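Local atomic coordinates of glycosyltransferase (Streptomyces viridochromogenes, PDB entry 2IUY), a protein that probably transfers a sugar from a nucleotide-activated donor, as a retaining GT-B enzyme of family GT4 in the biosynthesis of the antibiotic avilamycin A. Residues D19-V24 with A70-E75; A129-C134 with A140-I145. All coordinates share one frame; numbering follows the deposited sequence.

Contact 1 of 2, residues D19-V24 with A70-E75; sequences DAWISV and AGEPEE
The indole of W21 lies against the backbone of G71 and the start of E72. This is mainly a CH-pi contact. G71 CA sits over the five-membered ring, 3.9 Å from its centroid and 16° off the ring normal. The lack of a side chain at G71 lets the ring come this close to the main chain. Packing continues at the six-membered ring. W21 CZ2 is 3.6 Å from E72 N, and W21 CH2 is 3.9 Å from E72 CA. The first torsion of W21 (chi1 -68°) places CG beside the backbone N, and from there one face of the five-membered ring comes to lie under G71 CA.

The polar part of the contact is slight. No hydrogen bond joins 19-24 to 70-75. E72 OE1 comes to the rim of the indole in its plane, 3.7 Å from W21 CZ2, with the carboxylate turned 86° to the ring. The same oxygen forms a salt bridge with R14, a residue that W21 also touches. On the far segment, G71 N gives a weak hydrogen bond to E75 OE2 (3.4 Å).

E72 is the N-cap residue of helix 73-82, so W21 packs at the start of that helix. The loop carrying W21 runs from strand 5-9 to helix 31-45. The partner turn follows edge strand 65-67 of the N-terminal parallel sheet. The contact thus ties two loops of the N-terminal Rossmann-like domain.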
ATOM      1  N   ASP A  19       5.461  15.562  17.517  1.00 16.76           N
ATOM      2  CA  ASP A  19       5.244  14.500  18.518  1.00 16.86           C
ATOM      3  C   ASP A  19       4.005  13.621  18.261  1.00 15.54           C
ATOM      4  O   ASP A  19       3.913  12.537  18.808  1.00 14.59           O
ATOM      5  CB  ASP A  19       5.213  15.048  19.931  1.00 18.13           C
ATOM      6  CG  ASP A  19       6.550  15.667  20.362  1.00 22.49           C
ATOM      7  OD1 ASP A  19       7.650  15.251  19.929  1.00 25.58           O
ATOM      8  OD2 ASP A  19       6.490  16.612  21.152  1.00 31.53           O
ATOM      9  N   ALA A  20       3.103  14.072  17.395  1.00 14.77           N
ATOM     10  CA  ALA A  20       1.872  13.344  17.081  1.00 14.23           C
ATOM     11  C   ALA A  20       2.184  12.058  16.307  1.00 15.01           C
ATOM     12  O   ALA A  20       3.152  12.007  15.559  1.00 14.85           O
ATOM     13  CB  ALA A  20       0.948  14.216  16.245  1.00 13.91           C
ATOM     14  N   TRP A  21       1.337  11.048  16.472  1.00 15.20           N
ATOM     15  CA  TRP A  21       1.446   9.769  15.763  1.00 14.43           C
ATOM     16  C   TRP A  21       0.670   9.915  14.473  1.00 13.23           C
ATOM     17  O   TRP A  21      -0.346  10.585  14.429  1.00 12.69           O
ATOM     18  CB  TRP A  21       0.864   8.636  16.630  1.00 15.06           C
ATOM     19  CG  TRP A  21       1.732   8.396  17.852  1.00 14.75           C
ATOM     20  CD1 TRP A  21       1.515   8.876  19.113  1.00 16.68           C
ATOM     21  CD2 TRP A  21       3.000   7.748  17.888  1.00 17.75           C
ATOM     22  NE1 TRP A  21       2.553   8.535  19.944  1.00 16.12           N
ATOM     23  CE2 TRP A  21       3.475   7.832  19.220  1.00 17.93           C
ATOM     24  CE3 TRP A  21       3.779   7.070  16.931  1.00 16.41           C
ATOM     25  CZ2 TRP A  21       4.681   7.262  19.618  1.00 17.43           C
ATOM     26  CZ3 TRP A  21       4.979   6.516  17.327  1.00 16.82           C
ATOM     27  CH2 TRP A  21       5.426   6.618  18.663  1.00 16.40           C
ATOM     28  N   ILE A  22       1.165   9.300  13.413  1.00 12.27           N
ATOM     29  CA  ILE A  22       0.431   9.270  12.150  1.00 10.72           C
ATOM     30  C   ILE A  22      -0.828   8.445  12.417  1.00 10.98           C
ATOM     31  O   ILE A  22      -0.779   7.446  13.141  1.00 12.01           O
ATOM     32  CB  ILE A  22       1.305   8.684  11.012  1.00 10.69           C
ATOM     33  CG1 ILE A  22       2.501   9.642  10.701  1.00 10.88           C
ATOM     34  CG2 ILE A  22       0.443   8.429   9.728  1.00  9.98           C
ATOM     35  CD1 ILE A  22       3.559   9.057   9.722  1.00  8.20           C
ATOM     36  N   SER A  23      -1.952   8.871  11.867  1.00 11.21           N
ATOM     37  CA  SER A  23      -3.207   8.159  12.079  1.00 10.61           C
ATOM     38  C   SER A  23      -3.496   7.086  11.016  1.00  8.94           C
ATOM     39  O   SER A  23      -2.770   6.925  10.021  1.00  9.63           O
ATOM     40  CB  SER A  23      -4.378   9.167  12.222  1.00 11.09           C
ATOM     41  OG  SER A  23      -4.665   9.737  10.929  1.00 15.48           O
ATOM     42  N   VAL A  24      -4.548   6.316  11.255  1.00  7.93           N
ATOM     43  CA  VAL A  24      -5.060   5.398  10.286  1.00  7.52           C
ATOM     44  C   VAL A  24      -6.509   5.758  10.045  1.00  8.68           C
ATOM     45  O   VAL A  24      -7.318   5.698  10.981  1.00  8.23           O
ATOM     46  CB  VAL A  24      -4.957   3.923  10.816  1.00  7.71           C
ATOM     47  CG1 VAL A  24      -5.924   2.956  10.024  1.00  6.37           C
ATOM     48  CG2 VAL A  24      -3.534   3.438  10.755  1.00  5.85           C
ATOM     49  N   ALA A  70      -2.233   3.677  22.523  1.00 19.49           N
ATOM     50  CA  ALA A  70      -0.865   3.164  22.599  1.00 18.77           C
ATOM     51  C   ALA A  70      -0.201   3.440  21.284  1.00 17.94           C
ATOM     52  O   ALA A  70      -0.633   2.959  20.230  1.00 17.39           O
ATOM     53  CB  ALA A  70      -0.838   1.647  22.938  1.00 18.86           C
ATOM     54  N   GLY A  71       0.799   4.301  21.369  1.00 18.25           N
ATOM     55  CA  GLY A  71       1.576   4.758  20.246  1.00 18.02           C
ATOM     56  C   GLY A  71       2.891   4.040  20.230  1.00 18.57           C
ATOM     57  O   GLY A  71       3.173   3.328  19.285  1.00 19.55           O
ATOM     58  N   GLU A  72       3.714   4.190  21.265  1.00 20.08           N
ATOM     59  CA  GLU A  72       5.039   3.597  21.131  1.00 21.59           C
ATOM     60  C   GLU A  72       5.062   2.095  21.358  1.00 20.27           C
ATOM     61  O   GLU A  72       4.164   1.573  21.964  1.00 19.23           O
ATOM     62  CB  GLU A  72       6.133   4.322  21.893  1.00 23.47           C
ATOM     63  CG  GLU A  72       5.742   4.866  23.188  1.00 28.73           C
ATOM     64  CD  GLU A  72       6.650   6.019  23.490  1.00 37.23           C
ATOM     65  OE1 GLU A  72       6.665   6.979  22.675  1.00 39.07           O
ATOM     66  OE2 GLU A  72       7.367   5.955  24.522  1.00 41.88           O
ATOM     67  N   PRO A  73       6.091   1.418  20.812  1.00 20.69           N
ATOM     68  CA  PRO A  73       6.259  -0.029  20.896  1.00 20.74           C
ATOM     69  C   PRO A  73       6.032  -0.579  22.308  1.00 21.09           C
ATOM     70  O   PRO A  73       5.311  -1.550  22.441  1.00 20.74           O
ATOM     71  CB  PRO A  73       7.687  -0.244  20.410  1.00 21.07           C
ATOM     72  CG  PRO A  73       7.861   0.906  19.392  1.00 21.13           C
ATOM     73  CD  PRO A  73       7.162   2.056  20.011  1.00 19.75           C
ATOM     74  N   GLU A  74       6.599   0.052  23.330  1.00 20.83           N
ATOM     75  CA  GLU A  74       6.528  -0.455  24.708  1.00 22.02           C
ATOM     76  C   GLU A  74       5.114  -0.441  25.257  1.00 20.55           C
ATOM     77  O   GLU A  74       4.713  -1.356  25.962  1.00 19.97           O
ATOM     78  CB  GLU A  74       7.474   0.349  25.643  1.00 23.46           C
ATOM     79  CG  GLU A  74       8.118   1.608  24.967  1.00 29.38           C
ATOM     80  CD  GLU A  74       8.123   2.877  25.835  1.00 36.47           C
ATOM     81  OE1 GLU A  74       9.061   3.688  25.645  1.00 38.71           O
ATOM     82  OE2 GLU A  74       7.204   3.072  26.687  1.00 38.64           O
ATOM     83  N   GLU A  75       4.372   0.614  24.935  1.00 20.09           N
ATOM     84  CA  GLU A  75       2.954   0.753  25.305  1.00 19.41           C
ATOM     85  C   GLU A  75       2.089  -0.265  24.576  1.00 18.00           C
ATOM     86  O   GLU A  75       1.122  -0.763  25.146  1.00 17.30           O
ATOM     87  CB  GLU A  75       2.432   2.154  24.930  1.00 19.90           C
ATOM     88  CG  GLU A  75       2.800   3.239  25.909  1.00 24.17           C
ATOM     89  CD  GLU A  75       2.876   4.639  25.295  1.00 30.12           C
ATOM     90  OE1 GLU A  75       3.807   5.357  25.739  1.00 34.44           O
ATOM     91  OE2 GLU A  75       2.056   5.030  24.399  1.00 29.50           O
TER

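Contact 2 of 2, residues A129-C134 with A140-I145; sequences AQRAHC and APVIPI
The carbonyl oxygen of A140 accepts a hydrogen bond from R131 NH1 at 2.8 Å. The N-H...O angle is 147°, so the bond is somewhat bent. NH1 approaches nearly in line with the carbonyl bond, and the oxygen lies 15° out of the guanidinium plane. R131 leaves helix 128-133 with CG anti to the backbone N. Its chain stays extended to CD and then bends at chi3 (62°), which turns the guanidinium toward 140-145.

V142 supplies the nonpolar half. Its CG2 sits over one face of the guanidinium, offset toward the rim, 3.8 Å from R131 NE. The two side chains cross at about a right angle. A140 CB packs alongside the aliphatic part of R131, 4.0 Å from R131 CD. Y125 of edge strand 123-125 touches both R131 and A140, and its backbone is hydrogen-bonded to P141 and I143.

One arginine therefore meets the returning chain in two ways: its NH1 binds a backbone carbonyl, and its methylenes and one flat face rest on methyl groups. The acceptor is a neutral carbonyl, so this bond is a charge-dipole one and does not by itself balance the arginine's charge.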
ATOM      1  N   ALA A 129       6.291 -12.469  -5.538  1.00 10.33           N
ATOM      2  CA  ALA A 129       7.663 -11.935  -5.711  1.00 10.06           C
ATOM      3  C   ALA A 129       8.241 -11.545  -4.368  1.00  9.79           C
ATOM      4  O   ALA A 129       9.339 -11.934  -4.037  1.00  9.93           O
ATOM      5  CB  ALA A 129       7.669 -10.755  -6.653  1.00 11.66           C
ATOM      6  N   GLN A 130       7.458 -10.850  -3.543  1.00  9.84           N
ATOM      7  CA  GLN A 130       7.912 -10.518  -2.186  1.00  9.22           C
ATOM      8  C   GLN A 130       8.151 -11.780  -1.354  1.00  8.88           C
ATOM      9  O   GLN A 130       9.203 -11.929  -0.746  1.00  9.55           O
ATOM     10  CB  GLN A 130       6.896  -9.632  -1.489  1.00  8.67           C
ATOM     11  CG  GLN A 130       7.357  -9.066  -0.188  1.00  8.71           C
ATOM     12  CD  GLN A 130       6.215  -8.784   0.746  1.00  8.43           C
ATOM     13  OE1 GLN A 130       5.117  -9.290   0.543  1.00 13.54           O
ATOM     14  NE2 GLN A 130       6.459  -7.987   1.788  1.00  5.50           N
ATOM     15  N   ARG A 131       7.163 -12.669  -1.286  1.00  8.62           N
ATOM     16  CA  ARG A 131       7.336 -13.912  -0.519  1.00  7.98           C
ATOM     17  C   ARG A 131       8.668 -14.635  -0.870  1.00  7.97           C
ATOM     18  O   ARG A 131       9.426 -15.033   0.024  1.00  9.85           O
ATOM     19  CB  ARG A 131       6.148 -14.870  -0.704  1.00  7.20           C
ATOM     20  CG  ARG A 131       6.351 -16.199   0.120  1.00  7.36           C
ATOM     21  CD  ARG A 131       5.178 -17.156   0.005  1.00  6.46           C
ATOM     22  NE  ARG A 131       5.023 -17.548  -1.391  1.00  7.61           N
ATOM     23  CZ  ARG A 131       4.074 -18.353  -1.847  1.00 13.04           C
ATOM     24  NH1 ARG A 131       3.145 -18.863  -1.014  1.00 10.07           N
ATOM     25  NH2 ARG A 131       4.040 -18.622  -3.155  1.00 12.74           N
ATOM     26  N   ALA A 132       8.932 -14.813  -2.155  1.00  8.21           N
ATOM     27  CA  ALA A 132      10.174 -15.416  -2.670  1.00  8.97           C
ATOM     28  C   ALA A 132      11.464 -14.653  -2.206  1.00 10.08           C
ATOM     29  O   ALA A 132      12.430 -15.248  -1.699  1.00  9.88           O
ATOM     30  CB  ALA A 132      10.087 -15.428  -4.215  1.00  9.12           C
ATOM     31  N   HIS A 133      11.437 -13.329  -2.413  1.00 10.03           N
ATOM     32  CA  HIS A 133      12.479 -12.421  -2.114  1.00 11.73           C
ATOM     33  C   HIS A 133      12.788 -12.404  -0.607  1.00 11.85           C
ATOM     34  O   HIS A 133      13.967 -12.260  -0.174  1.00 12.07           O
ATOM     35  CB  HIS A 133      12.007 -11.033  -2.612  1.00 12.80           C
ATOM     36  CG  HIS A 133      13.027  -9.952  -2.466  1.00 16.30           C
ATOM     37  ND1 HIS A 133      14.137  -9.859  -3.282  1.00 17.12           N
ATOM     38  CD2 HIS A 133      13.114  -8.921  -1.589  1.00 18.07           C
ATOM     39  CE1 HIS A 133      14.863  -8.822  -2.910  1.00 20.10           C
ATOM     40  NE2 HIS A 133      14.265  -8.238  -1.885  1.00 18.44           N
ATOM     41  N   CYS A 134      11.738 -12.526   0.208  1.00 11.53           N
ATOM     42  CA  CYS A 134      11.890 -12.469   1.664  1.00 11.12           C
ATOM     43  C   CYS A 134      12.210 -13.814   2.280  1.00 11.81           C
ATOM     44  O   CYS A 134      12.338 -13.906   3.505  1.00 12.15           O
ATOM     45  CB  CYS A 134      10.628 -11.884   2.315  1.00 11.01           C
ATOM     46  SG  CYS A 134      10.352 -10.148   1.818  1.00 13.80           S
ATOM     47  N   ALA A 140       3.376 -20.200   3.276  1.00 10.49           N
ATOM     48  CA  ALA A 140       3.002 -18.810   3.676  1.00  9.65           C
ATOM     49  C   ALA A 140       1.979 -18.182   2.715  1.00  7.82           C
ATOM     50  O   ALA A 140       2.187 -18.148   1.511  1.00  7.36           O
ATOM     51  CB  ALA A 140       4.243 -17.902   3.826  1.00  9.22           C
ATOM     52  N   PRO A 141       0.866 -17.683   3.254  1.00  7.26           N
ATOM     53  CA  PRO A 141      -0.162 -17.104   2.393  1.00  7.61           C
ATOM     54  C   PRO A 141       0.318 -15.835   1.703  1.00  8.04           C
ATOM     55  O   PRO A 141       1.115 -15.065   2.255  1.00  8.12           O
ATOM     56  CB  PRO A 141      -1.306 -16.742   3.372  1.00  6.82           C
ATOM     57  CG  PRO A 141      -1.000 -17.484   4.631  1.00  5.77           C
ATOM     58  CD  PRO A 141       0.484 -17.644   4.683  1.00  7.00           C
ATOM     59  N   VAL A 142      -0.162 -15.665   0.480  1.00  7.21           N
ATOM     60  CA  VAL A 142       0.032 -14.469  -0.264  1.00  7.60           C
ATOM     61  C   VAL A 142      -1.343 -13.822  -0.372  1.00  7.45           C
ATOM     62  O   VAL A 142      -2.301 -14.431  -0.886  1.00  6.63           O
ATOM     63  CB  VAL A 142       0.667 -14.753  -1.639  1.00  6.90           C
ATOM     64  CG1 VAL A 142       0.568 -13.536  -2.501  1.00  9.17           C
ATOM     65  CG2 VAL A 142       2.129 -15.156  -1.470  1.00  6.72           C
ATOM     66  N   ILE A 143      -1.455 -12.616   0.184  1.00  6.90           N
ATOM     67  CA  ILE A 143      -2.733 -11.943   0.228  1.00  7.58           C
ATOM     68  C   ILE A 143      -2.458 -10.497  -0.129  1.00  6.82           C
ATOM     69  O   ILE A 143      -1.785  -9.820   0.617  1.00  8.59           O
ATOM     70  CB  ILE A 143      -3.477 -12.064   1.633  1.00  7.86           C
ATOM     71  CG1 ILE A 143      -3.759 -13.519   2.039  1.00  7.16           C
ATOM     72  CG2 ILE A 143      -4.785 -11.335   1.573  1.00  8.11           C
ATOM     73  CD1 ILE A 143      -4.301 -13.650   3.489  1.00  7.51           C
ATOM     74  N   PRO A 144      -2.940 -10.035  -1.302  1.00  6.73           N
ATOM     75  CA  PRO A 144      -2.538  -8.702  -1.778  1.00  5.47           C
ATOM     76  C   PRO A 144      -3.197  -7.585  -0.988  1.00  6.03           C
ATOM     77  O   PRO A 144      -4.080  -7.862  -0.120  1.00  6.03           O
ATOM     78  CB  PRO A 144      -2.967  -8.739  -3.262  1.00  7.38           C
ATOM     79  CG  PRO A 144      -4.156  -9.653  -3.284  1.00  4.51           C
ATOM     80  CD  PRO A 144      -3.806 -10.734  -2.286  1.00  5.68           C
ATOM     81  N   ILE A 145      -2.754  -6.341  -1.237  1.00  6.11           N
ATOM     82  CA  ILE A 145      -3.279  -5.153  -0.542  1.00  5.31           C
ATOM     83  C   ILE A 145      -4.757  -4.934  -0.886  1.00  5.32           C
ATOM     84  O   ILE A 145      -5.141  -4.972  -2.069  1.00  5.51           O
ATOM     85  CB  ILE A 145      -2.442  -3.898  -0.830  1.00  5.26           C
ATOM     86  CG1 ILE A 145      -1.005  -4.037  -0.253  1.00  6.84           C
ATOM     87  CG2 ILE A 145      -3.138  -2.668  -0.356  1.00  3.83           C
ATOM     88  CD1 ILE A 145      -0.062  -2.957  -0.803  1.00  5.71           C
TER

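Contact 1 closes before contact 2 opens along the chain. Their centres are 27 Å apart and their nearest atoms about 12 Å, so they do not touch. Both belong with the N-terminal parallel sheet, at its two outer strands: strand 65-67 is one, near 70-75, and strand 123-125 is the other, leading into helix 128-133. In contact 2 the chain comes back beside strand 123-125 before it goes on to strand 165-168 of the second sheet, with C-terminal helix 321-336 packed beside 140-145. The touching residues of both contacts lie away from the UDP site. I145, at the end of 140-145, nevertheless touches T256, one of the UDP-binding residues.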